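Long-range contacts in alanine glyoxylate transaminase (Thermococcus litoralis, PDB 2ZC0), which probably transfers the amino group of alanine to glyoxylate with pyridoxal 5'-phosphate as cofactor, working as a homodimeric aminotransferase: residues 119-129 with 139-150; 102-113 with 268-279. All coordinates share one frame; numbering follows the deposited sequence.

Interaction 1 of 2, residues 119-129 with 139-150; sequences IDPGDVVITEN and FEQLGAKIEGVP. With ZN (zinc ion), chain E.
With CG1 of I119 anti to its carbonyl carbon (chi1 -59°) and the chain extended beyond it, CD1 comes over one face of the F139 ring. I119 CD1 lies 3.9 Å from F139 CG, off centre toward the rim, in a CH-pi contact. The other branch, I119 CG2, packs on A144 CB at 3.8 Å. V125 holds CG1 between its backbone N and carbonyl carbon (chi1 42°). V125 CG1 touches A144 CB at 3.7 Å and also reaches I146 CG1, while V125 CG2 approaches the F139 ring obliquely. I119, V125, F139, A144 and I146 thus form one apolar cluster.

The segments belong to a beta-alpha-beta unit in which helix 133-140 connects strand 124-129 to strand 145-152. Its two strands are parallel neighbours in the large mixed sheet. G143 is the C-prime residue of the Schellman motif that ends the helix. G122 N donates to G143 O at 2.9 Å. Parallel pairing then starts with K145 N to D123 O (2.7 Å) and continues through V125 and E147. The last two bonds, V149 N to T127 O and N129 N to V149 O, are weak. V124, I126, K145 and E147 face the other side, where I126 CG1 meets V149 CG2 at 3.6 Å and helix 158-170 covers I126. E140, next to F139, binds zinc through OE2 at 2.0 Å; its OE1 pairs with K15.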
loop_
_atom_site.group_PDB
_atom_site.type_symbol
_atom_site.label_atom_id
_atom_site.label_comp_id
_atom_site.label_asym_id
_atom_site.label_seq_id
_atom_site.Cartn_x
_atom_site.Cartn_y
_atom_site.Cartn_z
ATOM N N ILE A 119 1.661 10.420 4.182
ATOM C CA ILE A 119 2.622 9.378 3.844
ATOM C C ILE A 119 2.096 8.197 3.017
ATOM O O ILE A 119 1.105 7.571 3.381
ATOM C CB ILE A 119 3.233 8.789 5.130
ATOM C CG1 ILE A 119 3.931 9.885 5.923
ATOM C CG2 ILE A 119 4.204 7.671 4.790
ATOM C CD1 ILE A 119 4.273 9.453 7.307
ATOM N N ASP A 120 2.752 7.908 1.899
ATOM C CA ASP A 120 2.403 6.744 1.091
ATOM C C ASP A 120 3.535 5.762 1.440
ATOM O O ASP A 120 4.691 6.162 1.598
ATOM C CB ASP A 120 2.446 7.043 -0.421
ATOM C CG ASP A 120 1.123 7.585 -0.972
ATOM O OD1 ASP A 120 0.066 6.939 -0.778
ATOM O OD2 ASP A 120 1.143 8.654 -1.618
ATOM N N PRO A 121 3.219 4.470 1.585
ATOM C CA PRO A 121 4.282 3.516 1.915
ATOM C C PRO A 121 5.529 3.667 1.004
ATOM O O PRO A 121 5.413 3.662 -0.223
ATOM C CB PRO A 121 3.582 2.173 1.749
ATOM C CG PRO A 121 2.172 2.491 2.224
ATOM C CD PRO A 121 1.901 3.812 1.531
ATOM N N GLY A 122 6.713 3.807 1.607
ATOM C CA GLY A 122 7.927 3.959 0.824
ATOM C C GLY A 122 8.463 5.383 0.843
ATOM O O GLY A 122 9.645 5.629 0.586
ATOM N N ASP A 123 7.593 6.338 1.139
ATOM C CA ASP A 123 8.008 7.733 1.202
ATOM C C ASP A 123 9.130 7.878 2.227
ATOM O O ASP A 123 9.133 7.211 3.264
ATOM C CB ASP A 123 6.859 8.640 1.660
ATOM C CG ASP A 123 5.879 8.987 0.551
ATOM O OD1 ASP A 123 6.093 8.607 -0.619
ATOM O OD2 ASP A 123 4.880 9.672 0.871
ATOM N N VAL A 124 10.087 8.750 1.929
ATOM C CA VAL A 124 11.178 9.016 2.856
ATOM C C VAL A 124 10.760 10.254 3.622
ATOM O O VAL A 124 10.286 11.214 3.037
ATOM C CB VAL A 124 12.499 9.338 2.136
ATOM C CG1 VAL A 124 13.462 10.053 3.103
ATOM C CG2 VAL A 124 13.127 8.062 1.607
ATOM N N VAL A 125 10.898 10.226 4.934
ATOM C CA VAL A 125 10.580 11.403 5.717
ATOM C C VAL A 125 11.857 11.696 6.487
ATOM O O VAL A 125 12.437 10.793 7.094
ATOM C CB VAL A 125 9.395 11.173 6.696
ATOM C CG1 VAL A 125 9.500 9.842 7.350
ATOM C CG2 VAL A 125 9.387 12.258 7.743
ATOM N N ILE A 126 12.326 12.939 6.425
ATOM C CA ILE A 126 13.550 13.290 7.120
ATOM C C ILE A 126 13.251 13.852 8.499
ATOM O O ILE A 126 12.284 14.585 8.692
ATOM C CB ILE A 126 14.426 14.249 6.248
ATOM C CG1 ILE A 126 15.383 15.069 7.111
ATOM C CG2 ILE A 126 13.557 15.134 5.412
ATOM C CD1 ILE A 126 14.733 16.246 7.818
ATOM N N THR A 127 14.084 13.474 9.463
ATOM C CA THR A 127 13.934 13.896 10.849
ATOM C C THR A 127 15.303 14.253 11.408
ATOM O O THR A 127 16.315 14.149 10.719
ATOM C CB THR A 127 13.401 12.745 11.709
ATOM O OG1 THR A 127 14.404 11.724 11.798
ATOM C CG2 THR A 127 12.150 12.141 11.081
ATOM N N GLU A 128 15.334 14.673 12.664
ATOM C CA GLU A 128 16.601 14.975 13.328
ATOM C C GLU A 128 17.144 13.607 13.750
ATOM O O GLU A 128 16.420 12.609 13.669
ATOM C CB GLU A 128 16.347 15.862 14.555
ATOM C CG GLU A 128 16.052 17.319 14.204
ATOM C CD GLU A 128 14.943 17.925 15.037
ATOM O OE1 GLU A 128 14.330 17.205 15.849
ATOM O OE2 GLU A 128 14.668 19.134 14.871
ATOM N N ASN A 129 18.416 13.542 14.145
ATOM C CA ASN A 129 19.005 12.285 14.625
ATOM C C ASN A 129 19.782 12.604 15.896
ATOM O O ASN A 129 20.805 13.296 15.847
ATOM C CB ASN A 129 19.938 11.651 13.579
ATOM C CG ASN A 129 20.467 10.271 14.017
ATOM O OD1 ASN A 129 19.852 9.591 14.849
ATOM N ND2 ASN A 129 21.592 9.851 13.444
ATOM N N PHE A 139 5.537 6.854 12.100
ATOM C CA PHE A 139 5.725 6.999 10.656
ATOM C C PHE A 139 6.187 5.732 9.947
ATOM O O PHE A 139 5.817 5.492 8.788
ATOM C CB PHE A 139 6.695 8.145 10.346
ATOM C CG PHE A 139 6.150 9.511 10.682
ATOM C CD1 PHE A 139 4.851 9.663 11.161
ATOM C CD2 PHE A 139 6.933 10.648 10.497
ATOM C CE1 PHE A 139 4.339 10.930 11.458
ATOM C CE2 PHE A 139 6.434 11.917 10.790
ATOM C CZ PHE A 139 5.130 12.059 11.268
ATOM N N GLU A 140 6.984 4.914 10.620
ATOM C CA GLU A 140 7.446 3.689 9.995
ATOM C C GLU A 140 6.362 2.627 9.937
ATOM O O GLU A 140 6.375 1.797 9.023
ATOM C CB GLU A 140 8.667 3.119 10.718
ATOM C CG GLU A 140 9.820 4.089 10.844
ATOM C CD GLU A 140 11.059 3.439 11.435
ATOM O OE1 GLU A 140 10.914 2.607 12.363
ATOM O OE2 GLU A 140 12.174 3.763 10.970
ATOM N N GLN A 141 5.437 2.618 10.895
ATOM C CA GLN A 141 4.384 1.614 10.796
ATOM C C GLN A 141 3.371 2.061 9.744
ATOM O O GLN A 141 2.465 1.320 9.392
ATOM C CB GLN A 141 3.715 1.310 12.149
ATOM C CG GLN A 141 3.138 2.461 12.895
ATOM C CD GLN A 141 2.704 2.059 14.295
ATOM O OE1 GLN A 141 3.234 1.108 14.871
ATOM N NE2 GLN A 141 1.755 2.782 14.849
ATOM N N LEU A 142 3.542 3.283 9.240
ATOM C CA LEU A 142 2.688 3.771 8.163
ATOM C C LEU A 142 3.460 3.506 6.875
ATOM O O LEU A 142 3.044 3.907 5.799
ATOM C CB LEU A 142 2.367 5.253 8.316
ATOM C CG LEU A 142 1.284 5.530 9.382
ATOM C CD1 LEU A 142 1.232 7.038 9.744
ATOM C CD2 LEU A 142 -0.085 5.068 8.824
ATOM N N GLY A 143 4.587 2.805 6.990
ATOM C CA GLY A 143 5.378 2.496 5.803
ATOM C C GLY A 143 6.471 3.478 5.395
ATOM O O GLY A 143 7.168 3.244 4.421
ATOM N N ALA A 144 6.631 4.569 6.129
ATOM C CA ALA A 144 7.654 5.560 5.799
ATOM C C ALA A 144 9.079 5.066 6.031
ATOM O O ALA A 144 9.314 4.166 6.837
ATOM C CB ALA A 144 7.425 6.845 6.619
ATOM N N LYS A 145 10.015 5.694 5.324
ATOM C CA LYS A 145 11.439 5.401 5.432
ATOM C C LYS A 145 12.059 6.622 6.116
ATOM O O LYS A 145 11.967 7.742 5.605
ATOM C CB LYS A 145 12.050 5.235 4.043
ATOM C CG LYS A 145 13.265 4.337 3.990
ATOM C CD LYS A 145 14.414 4.843 4.849
ATOM C CE LYS A 145 15.548 3.816 4.880
ATOM N NZ LYS A 145 16.635 4.204 5.816
ATOM N N ILE A 146 12.695 6.418 7.261
ATOM C CA ILE A 146 13.284 7.539 7.976
ATOM C C ILE A 146 14.760 7.828 7.683
ATOM O O ILE A 146 15.595 6.926 7.696
ATOM C CB ILE A 146 13.072 7.340 9.495
ATOM C CG1 ILE A 146 11.577 7.496 9.791
ATOM C CG2 ILE A 146 13.894 8.355 10.308
ATOM C CD1 ILE A 146 11.203 7.114 11.164
ATOM N N GLU A 147 15.060 9.091 7.381
ATOM C CA GLU A 147 16.433 9.549 7.127
ATOM C C GLU A 147 16.700 10.645 8.151
ATOM O O GLU A 147 16.087 11.711 8.097
ATOM C CB GLU A 147 16.586 10.146 5.724
ATOM C CG GLU A 147 16.581 9.155 4.569
ATOM C CD GLU A 147 17.718 8.152 4.628
ATOM O OE1 GLU A 147 18.713 8.395 5.352
ATOM O OE2 GLU A 147 17.618 7.116 3.933
ATOM N N GLY A 148 17.601 10.378 9.090
ATOM C CA GLY A 148 17.917 11.363 10.111
ATOM C C GLY A 148 19.008 12.340 9.709
ATOM O O GLY A 148 19.793 12.061 8.807
ATOM N N VAL A 149 19.032 13.497 10.371
ATOM C CA VAL A 149 20.029 14.548 10.146
ATOM C C VAL A 149 20.571 14.909 11.538
ATOM O O VAL A 149 19.811 15.292 12.419
ATOM C CB VAL A 149 19.402 15.828 9.532
ATOM C CG1 VAL A 149 20.457 16.933 9.429
ATOM C CG2 VAL A 149 18.846 15.536 8.146
ATOM N N PRO A 150 21.895 14.797 11.747
ATOM C CA PRO A 150 22.551 15.103 13.028
ATOM C C PRO A 150 22.186 16.457 13.630
ATOM O O PRO A 150 21.890 17.407 12.909
ATOM C CB PRO A 150 24.037 15.045 12.680
ATOM C CG PRO A 150 24.091 14.033 11.591
ATOM C CD PRO A 150 22.895 14.415 10.732
HETATM ZN ZN ZN E . 13.689 3.326 12.274
HETATM O O HOH W 1 15.549 4.726 11.523
#

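Interaction 2 of 2, residues 102-113 with 268-279; sequences VITIGGTGALDL and VLMQKQPIDFCA. With PMP (4'-deoxy-4'-aminopyridoxal-5'-phosphate), chain F.
Q271 NE2 donates to L113 O at 2.9 Å. The bond is bent (137° at the hydrogen). K272 reaches the strand at I103. K272 NZ forms a salt bridge with D276 OD1 at 3.1 Å, on the syn lone pair. The same ammonium is hydrogen-bonded to the carbonyl of A74 and makes a weak bond to I103 O. K272 stays extended as far as CE and bends only at the last torsion (chi4 -65°), which turns NZ toward D276 and the I103 carbonyl. Two waters add to the link. One joins I103 O to A279 N. The other accepts from I105 N and donates to D276 OD2 at 2.7 Å. D112 turns its carboxylate to R116 of the second subunit in a salt bridge.

Segment 102-113 carries the turn between strand 101-104 and helix 106-118, which cradles the cofactor phosphate, as in related aminotransferases. I105 is the centre of an inverse gamma turn, and the chain then passes through G106, G107 and T108 into helix 106-118. T108 OG1 donates to PMP O3P at 2.7 Å, and T108 N binds the same oxygen. The phosphate lies near the N-terminal end of this helix, and its dipole is consistent with stabilising the negative charge.

The rest of the packing between the segments is mostly apolar. L113 CD2 lies across the K272 chain, 3.7 Å from K272 CD, and V102 CG1 meets the same CD at 3.6 Å. V102 CG2 is tight against L269 CD1 (3.4 Å). I103 CG2 touches A279 CB at 3.5 Å.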
loop_
_atom_site.group_PDB
_atom_site.type_symbol
_atom_site.label_atom_id
_atom_site.label_comp_id
_atom_site.label_asym_id
_atom_site.label_seq_id
_atom_site.Cartn_x
_atom_site.Cartn_y
_atom_site.Cartn_z
ATOM N N VAL A 102 -7.274 21.797 14.672
ATOM C CA VAL A 102 -7.971 20.524 14.824
ATOM C C VAL A 102 -7.499 19.898 16.140
ATOM O O VAL A 102 -6.318 19.573 16.282
ATOM C CB VAL A 102 -7.643 19.543 13.657
ATOM C CG1 VAL A 102 -8.435 18.251 13.818
ATOM C CG2 VAL A 102 -7.949 20.201 12.319
ATOM N N ILE A 103 -8.433 19.761 17.087
ATOM C CA ILE A 103 -8.180 19.181 18.405
ATOM C C ILE A 103 -8.100 17.671 18.258
ATOM O O ILE A 103 -9.095 17.004 17.944
ATOM C CB ILE A 103 -9.315 19.480 19.420
ATOM C CG1 ILE A 103 -9.562 20.987 19.509
ATOM C CG2 ILE A 103 -8.953 18.928 20.799
ATOM C CD1 ILE A 103 -8.318 21.792 19.716
ATOM N N THR A 104 -6.908 17.150 18.522
ATOM C CA THR A 104 -6.607 15.741 18.395
ATOM C C THR A 104 -6.328 15.104 19.752
ATOM O O THR A 104 -6.288 15.790 20.781
ATOM C CB THR A 104 -5.368 15.564 17.496
ATOM O OG1 THR A 104 -4.277 16.307 18.049
ATOM C CG2 THR A 104 -5.646 16.088 16.101
ATOM N N ILE A 105 -6.143 13.786 19.743
ATOM C CA ILE A 105 -5.849 13.022 20.952
ATOM C C ILE A 105 -4.369 13.232 21.257
ATOM O O ILE A 105 -3.542 12.350 21.019
ATOM C CB ILE A 105 -6.122 11.502 20.725
ATOM C CG1 ILE A 105 -7.596 11.282 20.373
ATOM C CG2 ILE A 105 -5.771 10.708 21.972
ATOM C CD1 ILE A 105 -8.568 11.740 21.446
ATOM N N GLY A 106 -4.033 14.424 21.744
ATOM C CA GLY A 106 -2.647 14.743 22.062
ATOM C C GLY A 106 -1.794 15.025 20.835
ATOM O O GLY A 106 -2.282 14.987 19.709
ATOM N N GLY A 107 -0.517 15.328 21.052
ATOM C CA GLY A 107 0.382 15.581 19.939
ATOM C C GLY A 107 0.559 14.305 19.131
ATOM O O GLY A 107 0.820 14.360 17.929
ATOM N N THR A 108 0.397 13.157 19.796
ATOM C CA THR A 108 0.532 11.839 19.175
ATOM C C THR A 108 -0.537 11.651 18.103
ATOM O O THR A 108 -0.233 11.319 16.966
ATOM C CB THR A 108 0.370 10.693 20.217
ATOM O OG1 THR A 108 1.368 10.819 21.238
ATOM C CG2 THR A 108 0.515 9.321 19.545
ATOM N N GLY A 109 -1.793 11.860 18.479
ATOM C CA GLY A 109 -2.884 11.717 17.528
ATOM C C GLY A 109 -2.698 12.647 16.352
ATOM O O GLY A 109 -2.906 12.257 15.210
ATOM N N ALA A 110 -2.287 13.880 16.634
ATOM C CA ALA A 110 -2.054 14.878 15.589
ATOM C C ALA A 110 -1.033 14.355 14.586
ATOM O O ALA A 110 -1.226 14.451 13.376
ATOM C CB ALA A 110 -1.560 16.183 16.211
ATOM N N LEU A 111 0.053 13.793 15.101
ATOM C CA LEU A 111 1.118 13.265 14.251
ATOM C C LEU A 111 0.664 12.017 13.465
ATOM O O LEU A 111 1.109 11.801 12.345
ATOM C CB LEU A 111 2.351 12.934 15.106
ATOM C CG LEU A 111 3.571 13.877 15.237
ATOM C CD1 LEU A 111 3.427 15.125 14.391
ATOM C CD2 LEU A 111 3.774 14.222 16.704
ATOM N N ASP A 112 -0.207 11.202 14.055
ATOM C CA ASP A 112 -0.714 10.004 13.387
ATOM C C ASP A 112 -1.701 10.426 12.286
ATOM O O ASP A 112 -1.656 9.921 11.161
ATOM C CB ASP A 112 -1.395 9.089 14.420
ATOM C CG ASP A 112 -2.089 7.891 13.785
ATOM O OD1 ASP A 112 -3.325 7.962 13.616
ATOM O OD2 ASP A 112 -1.414 6.901 13.450
ATOM N N LEU A 113 -2.578 11.369 12.611
ATOM C CA LEU A 113 -3.532 11.872 11.635
ATOM C C LEU A 113 -2.779 12.450 10.423
ATOM O O LEU A 113 -3.124 12.160 9.279
ATOM C CB LEU A 113 -4.441 12.928 12.291
ATOM C CG LEU A 113 -5.861 12.435 12.640
ATOM C CD1 LEU A 113 -5.805 11.033 13.178
ATOM C CD2 LEU A 113 -6.541 13.380 13.631
ATOM N N VAL A 268 -7.502 16.019 6.676
ATOM C CA VAL A 268 -7.249 15.595 8.038
ATOM C C VAL A 268 -8.562 15.580 8.800
ATOM O O VAL A 268 -8.768 14.759 9.685
ATOM C CB VAL A 268 -6.299 16.536 8.755
ATOM C CG1 VAL A 268 -6.327 16.240 10.251
ATOM C CG2 VAL A 268 -4.888 16.355 8.208
ATOM N N LEU A 269 -9.444 16.504 8.442
ATOM C CA LEU A 269 -10.741 16.628 9.078
ATOM C C LEU A 269 -11.717 15.528 8.600
ATOM O O LEU A 269 -12.424 14.946 9.409
ATOM C CB LEU A 269 -11.305 18.018 8.777
ATOM C CG LEU A 269 -11.778 18.922 9.925
ATOM C CD1 LEU A 269 -10.846 18.826 11.123
ATOM C CD2 LEU A 269 -11.846 20.367 9.404
ATOM N N MET A 270 -11.750 15.262 7.293
ATOM C CA MET A 270 -12.631 14.239 6.718
ATOM C C MET A 270 -12.391 12.858 7.292
ATOM O O MET A 270 -13.326 12.092 7.470
ATOM C CB MET A 270 -12.445 14.128 5.207
ATOM C CG MET A 270 -13.141 15.157 4.341
ATOM S SD MET A 270 -13.033 14.656 2.568
ATOM C CE MET A 270 -13.794 16.082 1.775
ATOM N N GLN A 271 -11.130 12.528 7.560
ATOM C CA GLN A 271 -10.811 11.204 8.093
ATOM C C GLN A 271 -10.955 11.062 9.606
ATOM O O GLN A 271 -11.135 9.952 10.099
ATOM C CB GLN A 271 -9.386 10.798 7.706
ATOM C CG GLN A 271 -8.314 11.678 8.326
ATOM C CD GLN A 271 -6.908 11.066 8.313
ATOM O OE1 GLN A 271 -6.647 10.061 7.647
ATOM N NE2 GLN A 271 -5.998 11.689 9.047
ATOM N N LYS A 272 -10.903 12.179 10.331
ATOM C CA LYS A 272 -10.944 12.148 11.793
ATOM C C LYS A 272 -12.115 11.525 12.563
ATOM O O LYS A 272 -11.876 10.792 13.522
ATOM C CB LYS A 272 -10.688 13.555 12.339
ATOM C CG LYS A 272 -10.272 13.584 13.799
ATOM C CD LYS A 272 -9.811 14.987 14.200
ATOM C CE LYS A 272 -9.384 15.031 15.654
ATOM N NZ LYS A 272 -10.534 14.761 16.541
ATOM N N GLN A 273 -13.363 11.799 12.190
ATOM C CA GLN A 273 -14.468 11.218 12.958
ATOM C C GLN A 273 -14.386 9.678 13.007
ATOM O O GLN A 273 -14.576 9.089 14.066
ATOM C CB GLN A 273 -15.835 11.697 12.425
ATOM C CG GLN A 273 -17.028 11.274 13.329
ATOM C CD GLN A 273 -18.351 11.983 13.001
ATOM O OE1 GLN A 273 -18.666 13.045 13.556
ATOM N NE2 GLN A 273 -19.133 11.388 12.099
ATOM N N PRO A 274 -14.074 9.014 11.874
ATOM C CA PRO A 274 -13.976 7.545 11.868
ATOM C C PRO A 274 -12.724 6.954 12.553
ATOM O O PRO A 274 -12.574 5.729 12.617
ATOM C CB PRO A 274 -14.041 7.176 10.381
ATOM C CG PRO A 274 -14.728 8.356 9.743
ATOM C CD PRO A 274 -14.182 9.543 10.502
ATOM N N ILE A 275 -11.800 7.779 13.040
ATOM C CA ILE A 275 -10.673 7.167 13.734
ATOM C C ILE A 275 -10.696 7.417 15.246
ATOM O O ILE A 275 -10.406 6.501 16.006
ATOM C CB ILE A 275 -9.280 7.531 13.123
ATOM C CG1 ILE A 275 -8.410 8.188 14.180
ATOM C CG2 ILE A 275 -9.425 8.369 11.881
ATOM C CD1 ILE A 275 -6.967 8.126 13.834
ATOM N N ASP A 276 -11.040 8.626 15.694
ATOM C CA ASP A 276 -11.161 8.872 17.138
ATOM C C ASP A 276 -12.528 9.469 17.505
ATOM O O ASP A 276 -12.889 9.509 18.671
ATOM C CB ASP A 276 -10.046 9.796 17.684
ATOM C CG ASP A 276 -10.149 11.231 17.187
ATOM O OD1 ASP A 276 -11.266 11.737 17.008
ATOM O OD2 ASP A 276 -9.095 11.872 17.001
ATOM N N PHE A 277 -13.285 9.878 16.491
ATOM C CA PHE A 277 -14.596 10.524 16.633
ATOM C C PHE A 277 -14.361 11.953 17.111
ATOM O O PHE A 277 -14.725 12.911 16.435
ATOM C CB PHE A 277 -15.543 9.793 17.603
ATOM C CG PHE A 277 -16.997 9.928 17.216
ATOM C CD1 PHE A 277 -17.667 8.874 16.596
ATOM C CD2 PHE A 277 -17.672 11.138 17.383
ATOM C CE1 PHE A 277 -18.981 9.022 16.146
ATOM C CE2 PHE A 277 -18.990 11.297 16.933
ATOM C CZ PHE A 277 -19.644 10.237 16.313
ATOM N N CYS A 278 -13.751 12.094 18.281
ATOM C CA CYS A 278 -13.409 13.418 18.801
ATOM C C CYS A 278 -12.563 13.282 20.047
ATOM O O CYS A 278 -12.515 12.225 20.666
ATOM C CB CYS A 278 -14.661 14.248 19.130
ATOM S SG CYS A 278 -15.613 13.657 20.532
ATOM N N ALA A 279 -11.863 14.360 20.377
ATOM C CA ALA A 279 -11.037 14.421 21.582
ATOM C C ALA A 279 -12.051 14.384 22.734
ATOM O O ALA A 279 -13.217 14.748 22.550
ATOM C CB ALA A 279 -10.253 15.732 21.598
HETATM N N1 PMP F . 5.878 15.257 20.636
HETATM C C2 PMP F . 6.964 15.083 21.423
HETATM C C2A PMP F . 8.302 15.580 20.872
HETATM C C3 PMP F . 6.859 14.474 22.702
HETATM O O3 PMP F . 7.997 14.309 23.481
HETATM C C4 PMP F . 5.563 14.027 23.157
HETATM C C4A PMP F . 5.457 13.369 24.546
HETATM N N4A PMP F . 4.990 11.984 24.499
HETATM C C5 PMP F . 4.360 14.249 22.217
HETATM C C6 PMP F . 4.584 14.869 20.964
HETATM C C5A PMP F . 2.925 13.824 22.581
HETATM O O4P PMP F . 2.588 14.427 23.446
HETATM P P PMP F . 1.006 14.068 23.848
HETATM O O1P PMP F . -0.309 15.408 23.581
HETATM O O2P PMP F . 1.048 13.726 25.727
HETATM O O3P PMP F . 0.378 12.580 23.022
HETATM O O HOH W 2 -12.074 16.909 18.743
HETATM O O HOH W 3 -6.439 12.322 17.295
#

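Overall arrangement
Interaction 1 is nested in sequence inside the loop closed by interaction 2. Their centres lie about 20 Å apart. Helix 106-118 of interaction 2 leads into strand 124-129 of interaction 1, and the two contacts touch where F139 CE1 packs on L111 O at 3.5 Å. Both reach the same mixed sheet: interaction 2 at strand 101-104, one edge of the sheet within this chain, interaction 1 at strands 124-129 and 145-152. Interaction 2 holds part of the cofactor pocket, while the E128 side chain of interaction 1 is about 8 Å from a bound PMP. The side chains of D112 and zinc-binding E140 are about 11 Å apart. Both contacts also meet the second subunit, where Q141 of one chain bonds Q271 of the other.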